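Local structure of CglIIR protein (Corynebacterium glutamicum, 6F1S) at residues Arg93-Thr98 with Gln115-Ala120; Ile58-Ala63 with Pro125-Tyr130. The protein is the H subunit of the CglI restriction endonuclease, which contains a DEAD-Z1 helicase-like motor and probably hydrolyses NTP; this is its C-terminal domain. All blocks are in the same frame, centred on the assembly; numbering follows the deposited sequence.

Contact 1: residues Arg93-Thr98 with Gln115-Ala120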
ATOM      1  N   ARG A  93       1.328 -11.233   0.910  1.00 22.63           N
ATOM      2  CA  ARG A  93       2.012 -10.929  -0.338  1.00 20.47           C
ATOM      3  C   ARG A  93       2.177  -9.416  -0.457  1.00 18.95           C
ATOM      4  O   ARG A  93       1.242  -8.655  -0.192  1.00 18.53           O
ATOM      5  CB  ARG A  93       1.236 -11.494  -1.529  1.00 20.87           C
ATOM      6  CG  ARG A  93       1.925 -11.335  -2.876  1.00 20.53           C
ATOM      7  CD  ARG A  93       1.108 -12.003  -3.965  1.00 20.52           C
ATOM      8  NE  ARG A  93       1.699 -11.856  -5.291  1.00 20.04           N
ATOM      9  CZ  ARG A  93       1.086 -12.188  -6.424  1.00 20.69           C
ATOM     10  NH1 ARG A  93      -0.146 -12.686  -6.398  1.00 20.28           N
ATOM     11  NH2 ARG A  93       1.704 -12.018  -7.586  1.00 19.83           N
HETATM   12  N   MSE A  94       3.373  -8.980  -0.830  1.00 17.96           N
HETATM   13  CA  MSE A  94       3.639  -7.554  -0.961  1.00 16.48           C
HETATM   14  C   MSE A  94       4.233  -7.220  -2.324  1.00 14.77           C
HETATM   15  O   MSE A  94       5.216  -7.827  -2.763  1.00 13.21           O
HETATM   16  CB  MSE A  94       4.570  -7.059   0.152  1.00 15.09           C
HETATM   17  CG  MSE A  94       4.766  -5.546   0.119  1.00 14.35           C
HETATM   18 SE   MSE A  94       5.576  -4.775   1.729  1.00 36.63          SE
HETATM   19  CE  MSE A  94       7.440  -5.253   1.403  1.00  8.59           C
ATOM     20  N   VAL A  95       3.611  -6.247  -2.985  1.00 12.79           N
ATOM     21  CA  VAL A  95       4.044  -5.793  -4.293  1.00 12.24           C
ATOM     22  C   VAL A  95       4.459  -4.326  -4.209  1.00 12.20           C
ATOM     23  O   VAL A  95       3.686  -3.476  -3.764  1.00 13.20           O
ATOM     24  CB  VAL A  95       2.933  -5.983  -5.353  1.00 12.83           C
ATOM     25  CG1 VAL A  95       3.357  -5.423  -6.700  1.00 10.46           C
ATOM     26  CG2 VAL A  95       2.564  -7.461  -5.471  1.00 12.05           C
ATOM     27  N   LEU A  96       5.694  -4.047  -4.614  1.00 12.96           N
ATOM     28  CA  LEU A  96       6.242  -2.697  -4.607  1.00 13.43           C
ATOM     29  C   LEU A  96       6.469  -2.232  -6.034  1.00 15.42           C
ATOM     30  O   LEU A  96       7.231  -2.856  -6.770  1.00 14.87           O
ATOM     31  CB  LEU A  96       7.566  -2.635  -3.835  1.00 13.20           C
ATOM     32  CG  LEU A  96       7.630  -3.194  -2.413  1.00 13.55           C
ATOM     33  CD1 LEU A  96       9.049  -3.075  -1.852  1.00 13.64           C
ATOM     34  CD2 LEU A  96       6.635  -2.495  -1.507  1.00 12.42           C
ATOM     35  N   ARG A  97       5.807  -1.147  -6.424  1.00 15.62           N
ATOM     36  CA  ARG A  97       6.007  -0.552  -7.744  1.00 14.66           C
ATOM     37  C   ARG A  97       6.581   0.849  -7.606  1.00 16.08           C
ATOM     38  O   ARG A  97       6.114   1.644  -6.784  1.00 17.28           O
ATOM     39  CB  ARG A  97       4.693  -0.482  -8.528  1.00 15.02           C
ATOM     40  CG  ARG A  97       3.928  -1.780  -8.615  1.00 15.46           C
ATOM     41  CD  ARG A  97       4.595  -2.774  -9.534  1.00 13.58           C
ATOM     42  NE  ARG A  97       3.717  -3.917  -9.743  1.00 14.34           N
ATOM     43  CZ  ARG A  97       4.136  -5.138 -10.038  1.00 15.95           C
ATOM     44  NH1 ARG A  97       5.434  -5.385 -10.156  1.00 20.29           N
ATOM     45  NH2 ARG A  97       3.259  -6.116 -10.201  1.00 13.21           N
ATOM     46  N   THR A  98       7.576   1.161  -8.421  1.00 14.16           N
ATOM     47  CA  THR A  98       8.135   2.503  -8.420  1.00 13.44           C
ATOM     48  C   THR A  98       7.904   3.184  -9.768  1.00 14.22           C
ATOM     49  O   THR A  98       7.385   2.568 -10.704  1.00 13.26           O
ATOM     50  CB  THR A  98       9.631   2.471  -8.079  1.00 12.99           C
ATOM     51  OG1 THR A  98      10.329   1.701  -9.063  1.00 13.86           O
ATOM     52  CG2 THR A  98       9.837   1.848  -6.701  1.00 11.43           C
ATOM     53  N   GLN A 115      -4.328  -4.700 -11.271  1.00 22.91           N
ATOM     54  CA  GLN A 115      -5.739  -5.058 -11.131  1.00 24.21           C
ATOM     55  C   GLN A 115      -5.892  -6.574 -11.278  1.00 23.90           C
ATOM     56  O   GLN A 115      -6.463  -7.238 -10.410  1.00 25.30           O
ATOM     57  CB  GLN A 115      -6.608  -4.339 -12.169  1.00 27.64           C
ATOM     58  CG  GLN A 115      -7.255  -3.032 -11.697  1.00 31.33           C
ATOM     59  CD  GLN A 115      -8.285  -3.231 -10.589  1.00 33.93           C
ATOM     60  OE1 GLN A 115      -8.765  -4.339 -10.354  1.00 37.76           O
ATOM     61  NE2 GLN A 115      -8.615  -2.153  -9.897  1.00 32.83           N
ATOM     62  N   ALA A 116      -5.361  -7.113 -12.376  1.00 21.61           N
ATOM     63  CA  ALA A 116      -5.454  -8.543 -12.655  1.00 22.59           C
ATOM     64  C   ALA A 116      -4.703  -9.338 -11.602  1.00 23.16           C
ATOM     65  O   ALA A 116      -5.169 -10.392 -11.177  1.00 26.63           O
ATOM     66  CB  ALA A 116      -4.917  -8.859 -14.054  1.00 20.81           C
ATOM     67  N   LEU A 117      -3.538  -8.834 -11.196  1.00 21.53           N
ATOM     68  CA  LEU A 117      -2.736  -9.478 -10.158  1.00 20.47           C
ATOM     69  C   LEU A 117      -3.556  -9.645  -8.889  1.00 22.15           C
ATOM     70  O   LEU A 117      -3.632 -10.739  -8.330  1.00 23.31           O
ATOM     71  CB  LEU A 117      -1.463  -8.669  -9.867  1.00 19.33           C
ATOM     72  CG  LEU A 117      -0.385  -9.271  -8.953  1.00 18.90           C
ATOM     73  CD1 LEU A 117       0.967  -8.646  -9.248  1.00 16.98           C
ATOM     74  CD2 LEU A 117      -0.712  -9.117  -7.465  1.00 16.62           C
ATOM     75  N   SER A 118      -4.181  -8.559  -8.443  1.00 22.64           N
ATOM     76  CA  SER A 118      -4.908  -8.575  -7.181  1.00 24.45           C
ATOM     77  C   SER A 118      -6.171  -9.425  -7.270  1.00 27.35           C
ATOM     78  O   SER A 118      -6.540 -10.091  -6.307  1.00 29.15           O
ATOM     79  CB  SER A 118      -5.253  -7.148  -6.737  1.00 23.86           C
ATOM     80  OG  SER A 118      -6.139  -6.518  -7.645  1.00 24.65           O
ATOM     81  N   ARG A 119      -6.829  -9.417  -8.422  1.00 28.42           N
ATOM     82  CA  ARG A 119      -7.994 -10.270  -8.589  1.00 32.24           C
ATOM     83  C   ARG A 119      -7.593 -11.745  -8.524  1.00 29.98           C
ATOM     84  O   ARG A 119      -8.326 -12.571  -7.985  1.00 30.69           O
ATOM     85  CB  ARG A 119      -8.712  -9.961  -9.903  1.00 36.99           C
ATOM     86  CG  ARG A 119      -9.436  -8.626  -9.896  1.00 41.20           C
ATOM     87  CD  ARG A 119     -10.410  -8.524 -11.056  1.00 46.09           C
ATOM     88  NE  ARG A 119     -11.369  -7.436 -10.880  1.00 51.58           N
ATOM     89  CZ  ARG A 119     -11.439  -6.362 -11.661  1.00 53.87           C
ATOM     90  NH1 ARG A 119     -10.606  -6.233 -12.687  1.00 53.11           N
ATOM     91  NH2 ARG A 119     -12.348  -5.422 -11.421  1.00 53.75           N
ATOM     92  N   ALA A 120      -6.417 -12.066  -9.051  1.00 27.04           N
ATOM     93  CA  ALA A 120      -5.948 -13.446  -9.070  1.00 28.35           C
ATOM     94  C   ALA A 120      -5.466 -13.934  -7.701  1.00 27.95           C
ATOM     95  O   ALA A 120      -5.394 -15.139  -7.464  1.00 27.39           O
ATOM     96  CB  ALA A 120      -4.839 -13.612 -10.104  1.00 28.14           C
TER
HETATM   97  O   HOH W   1      -1.636 -13.193  -8.483  1.00 21.92           O

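Contact 2: residues Ile58-Ala63 with Pro125-Tyr130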
ATOM      1  N   ILE A  58       2.736  -5.287   9.344  1.00 27.78           N
ATOM      2  CA  ILE A  58       2.158  -4.375  10.330  1.00 28.01           C
ATOM      3  C   ILE A  58       3.064  -3.171  10.546  1.00 26.76           C
ATOM      4  O   ILE A  58       2.615  -2.026  10.547  1.00 25.65           O
ATOM      5  CB  ILE A  58       1.938  -5.057  11.692  1.00 29.44           C
ATOM      6  CG1 ILE A  58       1.024  -6.271  11.561  1.00 30.08           C
ATOM      7  CG2 ILE A  58       1.373  -4.066  12.690  1.00 30.40           C
ATOM      8  CD1 ILE A  58      -0.335  -5.948  11.044  1.00 32.21           C
ATOM      9  N   THR A  59       4.348  -3.460  10.729  1.00 26.07           N
ATOM     10  CA  THR A  59       5.360  -2.445  10.994  1.00 26.03           C
ATOM     11  C   THR A  59       5.403  -1.407   9.883  1.00 25.42           C
ATOM     12  O   THR A  59       5.540  -0.210  10.141  1.00 27.19           O
ATOM     13  CB  THR A  59       6.752  -3.091  11.153  1.00 26.11           C
ATOM     14  OG1 THR A  59       6.710  -4.055  12.213  1.00 26.98           O
ATOM     15  CG2 THR A  59       7.810  -2.040  11.461  1.00 25.47           C
ATOM     16  N   ILE A  60       5.285  -1.879   8.646  1.00 22.79           N
ATOM     17  CA  ILE A  60       5.272  -1.008   7.477  1.00 21.77           C
ATOM     18  C   ILE A  60       3.997  -0.171   7.446  1.00 22.28           C
ATOM     19  O   ILE A  60       4.038   1.034   7.196  1.00 23.82           O
ATOM     20  CB  ILE A  60       5.395  -1.831   6.179  1.00 19.90           C
ATOM     21  CG1 ILE A  60       6.815  -2.393   6.051  1.00 18.63           C
ATOM     22  CG2 ILE A  60       5.017  -0.998   4.965  1.00 18.00           C
ATOM     23  CD1 ILE A  60       6.964  -3.444   4.980  1.00 17.73           C
ATOM     24  N   LEU A  61       2.868  -0.814   7.730  1.00 21.65           N
ATOM     25  CA  LEU A  61       1.586  -0.125   7.764  1.00 23.66           C
ATOM     26  C   LEU A  61       1.555   0.962   8.839  1.00 26.49           C
ATOM     27  O   LEU A  61       0.957   2.021   8.637  1.00 28.35           O
ATOM     28  CB  LEU A  61       0.447  -1.131   7.983  1.00 24.30           C
ATOM     29  CG  LEU A  61       0.163  -2.087   6.815  1.00 23.86           C
ATOM     30  CD1 LEU A  61      -0.902  -3.113   7.182  1.00 22.82           C
ATOM     31  CD2 LEU A  61      -0.246  -1.323   5.565  1.00 21.15           C
ATOM     32  N   ASN A  62       2.211   0.710   9.972  1.00 26.54           N
ATOM     33  CA  ASN A  62       2.270   1.688  11.061  1.00 27.15           C
ATOM     34  C   ASN A  62       2.990   2.968  10.674  1.00 24.91           C
ATOM     35  O   ASN A  62       2.858   3.984  11.346  1.00 25.66           O
ATOM     36  CB  ASN A  62       2.953   1.091  12.290  1.00 29.76           C
ATOM     37  CG  ASN A  62       2.063   0.133  13.041  1.00 31.32           C
ATOM     38  OD1 ASN A  62       0.848   0.320  13.107  1.00 34.47           O
ATOM     39  ND2 ASN A  62       2.660  -0.906  13.608  1.00 31.49           N
ATOM     40  N   ALA A  63       3.763   2.917   9.596  1.00 22.59           N
ATOM     41  CA  ALA A  63       4.463   4.100   9.126  1.00 20.60           C
ATOM     42  C   ALA A  63       3.485   5.056   8.462  1.00 22.34           C
ATOM     43  O   ALA A  63       3.826   6.204   8.167  1.00 23.53           O
ATOM     44  CB  ALA A  63       5.571   3.718   8.172  1.00 18.55           C
ATOM     45  N   PRO A 125      -3.257 -12.445   2.037  1.00 27.21           N
ATOM     46  CA  PRO A 125      -3.534 -11.023   2.254  1.00 24.11           C
ATOM     47  C   PRO A 125      -2.550 -10.216   1.417  1.00 22.31           C
ATOM     48  O   PRO A 125      -1.360 -10.529   1.429  1.00 24.05           O
ATOM     49  CB  PRO A 125      -3.291 -10.835   3.752  1.00 22.74           C
ATOM     50  CG  PRO A 125      -3.485 -12.190   4.336  1.00 23.64           C
ATOM     51  CD  PRO A 125      -3.021 -13.166   3.299  1.00 25.63           C
ATOM     52  N   LEU A 126      -3.038  -9.225   0.683  1.00 18.43           N
ATOM     53  CA  LEU A 126      -2.222  -8.556  -0.315  1.00 18.12           C
ATOM     54  C   LEU A 126      -2.015  -7.074  -0.002  1.00 16.73           C
ATOM     55  O   LEU A 126      -2.972  -6.343   0.243  1.00 15.96           O
ATOM     56  CB  LEU A 126      -2.863  -8.713  -1.701  1.00 19.15           C
ATOM     57  CG  LEU A 126      -2.132  -8.062  -2.873  1.00 20.79           C
ATOM     58  CD1 LEU A 126      -0.752  -8.674  -3.053  1.00 19.27           C
ATOM     59  CD2 LEU A 126      -2.942  -8.182  -4.157  1.00 22.20           C
ATOM     60  N   LEU A 127      -0.755  -6.646  -0.003  1.00 14.75           N
ATOM     61  CA  LEU A 127      -0.415  -5.227   0.097  1.00 12.43           C
ATOM     62  C   LEU A 127       0.338  -4.780  -1.151  1.00 13.44           C
ATOM     63  O   LEU A 127       1.410  -5.300  -1.468  1.00 14.11           O
ATOM     64  CB  LEU A 127       0.426  -4.941   1.348  1.00 12.23           C
ATOM     65  CG  LEU A 127       0.988  -3.516   1.515  1.00 13.66           C
ATOM     66  CD1 LEU A 127      -0.119  -2.499   1.770  1.00 11.83           C
ATOM     67  CD2 LEU A 127       2.055  -3.435   2.612  1.00  8.87           C
ATOM     68  N   ILE A 128      -0.238  -3.825  -1.869  1.00 13.42           N
ATOM     69  CA  ILE A 128       0.421  -3.239  -3.025  1.00 13.17           C
ATOM     70  C   ILE A 128       0.820  -1.805  -2.694  1.00 13.99           C
ATOM     71  O   ILE A 128      -0.023  -1.001  -2.300  1.00 14.63           O
ATOM     72  CB  ILE A 128      -0.491  -3.259  -4.273  1.00 13.09           C
ATOM     73  CG1 ILE A 128      -0.942  -4.692  -4.584  1.00 12.46           C
ATOM     74  CG2 ILE A 128       0.212  -2.634  -5.461  1.00  8.31           C
ATOM     75  CD1 ILE A 128      -1.827  -4.812  -5.832  1.00 12.98           C
ATOM     76  N   LEU A 129       2.102  -1.491  -2.838  1.00 13.00           N
ATOM     77  CA  LEU A 129       2.585  -0.140  -2.569  1.00 13.89           C
ATOM     78  C   LEU A 129       3.068   0.533  -3.856  1.00 14.07           C
ATOM     79  O   LEU A 129       3.908  -0.003  -4.576  1.00 13.21           O
ATOM     80  CB  LEU A 129       3.701  -0.164  -1.517  1.00 13.99           C
ATOM     81  CG  LEU A 129       3.242  -0.462  -0.083  1.00 13.65           C
ATOM     82  CD1 LEU A 129       4.404  -0.837   0.836  1.00 14.05           C
ATOM     83  CD2 LEU A 129       2.486   0.713   0.489  1.00 13.14           C
ATOM     84  N   TYR A 130       2.508   1.704  -4.144  1.00 13.82           N
ATOM     85  CA  TYR A 130       2.885   2.483  -5.318  1.00 14.49           C
ATOM     86  C   TYR A 130       3.711   3.695  -4.913  1.00 15.36           C
ATOM     87  O   TYR A 130       3.261   4.514  -4.105  1.00 15.63           O
ATOM     88  CB  TYR A 130       1.649   2.949  -6.094  1.00 14.40           C
ATOM     89  CG  TYR A 130       1.172   2.013  -7.185  1.00 15.36           C
ATOM     90  CD1 TYR A 130       1.356   0.644  -7.082  1.00 15.90           C
ATOM     91  CD2 TYR A 130       0.531   2.506  -8.319  1.00 15.39           C
ATOM     92  CE1 TYR A 130       0.912  -0.213  -8.073  1.00 15.74           C
ATOM     93  CE2 TYR A 130       0.093   1.656  -9.316  1.00 15.60           C
ATOM     94  CZ  TYR A 130       0.288   0.296  -9.187  1.00 16.18           C
ATOM     95  OH  TYR A 130      -0.141  -0.571 -10.168  1.00 15.50           O
TER

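Contact 1: residues Arg93-Thr98 with Gln115-Ala120
Leu117 of helix 112-120 reaches toward strand 92-100 between Arg93 and Arg97 and meets both by van der Waals contact. The two arginines meet it differently. Arg93 presents the flat of its guanidinium: Leu117 CD2 lies 3.6 Å above that plane, displaced toward the rim, and 3.7 Å from Arg93 CZ. The Arg93 chain is stretched out from CG to NE, which carries the group from the strand to the helix. Arg97 offers an edge instead: Leu117 CD1 lies near the guanidinium plane, 3.5 Å from Arg97 NH2. The Arg97 chain is bent at chi2 (-72°), and the group folds back over its own strand. Val95 CG1 then sits 3.3 Å above one face of the Arg97 guanidinium. Val95 also meets the leucine, as its CG2 is 4.2 Å from Leu117 CD2 and the two side chains run past each other.

No direct hydrogen bond joins the segments. A water bridges them, accepting from Arg93 NH1 at 2.6 Å in the guanidinium plane and donating to Leu117 O at 3.2 Å. Salt bridges fix the arginine ends: Arg93 pairs with Asp49 and Glu121, and Arg97 with Asp114 and Glu48. These pairings probably limit how far the two guanidinium groups can turn beside Leu117.

The strand and helix segments run almost exactly antiparallel (176°), with axes 11.5 Å apart. They are the first two elements of a beta-alpha-beta unit completed by strand 126-132, which lies parallel to strand 92-100. Leu117 also touches Asp49 on the neighbouring edge strand 49-52.

Contact 2: residues Ile58-Ala63 with Pro125-Tyr130
Leu127 is the first residue of the 125-130 segment to meet helix 54-61. With CG anti to the backbone N (chi1 174°), the branch extends toward the helix and its two methyls meet different residues. CD1 packs against Leu61 CD2 at 4.0 Å, the two side chains lying alongside each other, pointing opposite ways. Leu127 CD2 lies 4.5 Å from Ile60 CG2, a looser contact. Leu61 does not aim its CB straight at the strand, yet its CD2 methyl still arrives there. Leu61 also packs on Phe76 of helix 73-86, and Leu127 on Ile157 of the adjoining strand 152-158.

Strand 126-132 is the central one of a five-stranded mixed sheet in an alpha/beta domain. It has a parallel neighbour in strand 92-100 and an antiparallel one in strand 152-158. Helix 54-61 packs on one face of this sheet, and the contact is wholly apolar and buried.

Two residues further on, Leu129 points toward the same helix. Its CD1 comes to 4.2 Å from Ile60 CG2, and the two side chains cross at a slant. Ile60 CG2 therefore serves both leucines. Leu39 of helix 32-46 touches Ile60 as well as Leu129.

Contacts 1 and 2 lie on opposite faces of the same sheet, their centres 12 Å apart. Strands 92-100 and 126-132 are neighbours in it, tied by backbone hydrogen bonds such as Leu129 N to Val95 O at 2.7 Å. Helix 112-120, from contact 1, is followed in the chain, after a short loop, by strand 126-132, from contact 2. Contact 2 is core: all four touching residues are buried, and only hydrocarbon meets hydrocarbon. Contact 1 is nearer the surface. There just one touching residue is buried, and a leucine is flanked by arginines with acidic partners and a bridging water. Both segments of contact 1 fall, in sequence, between the two segments of contact 2.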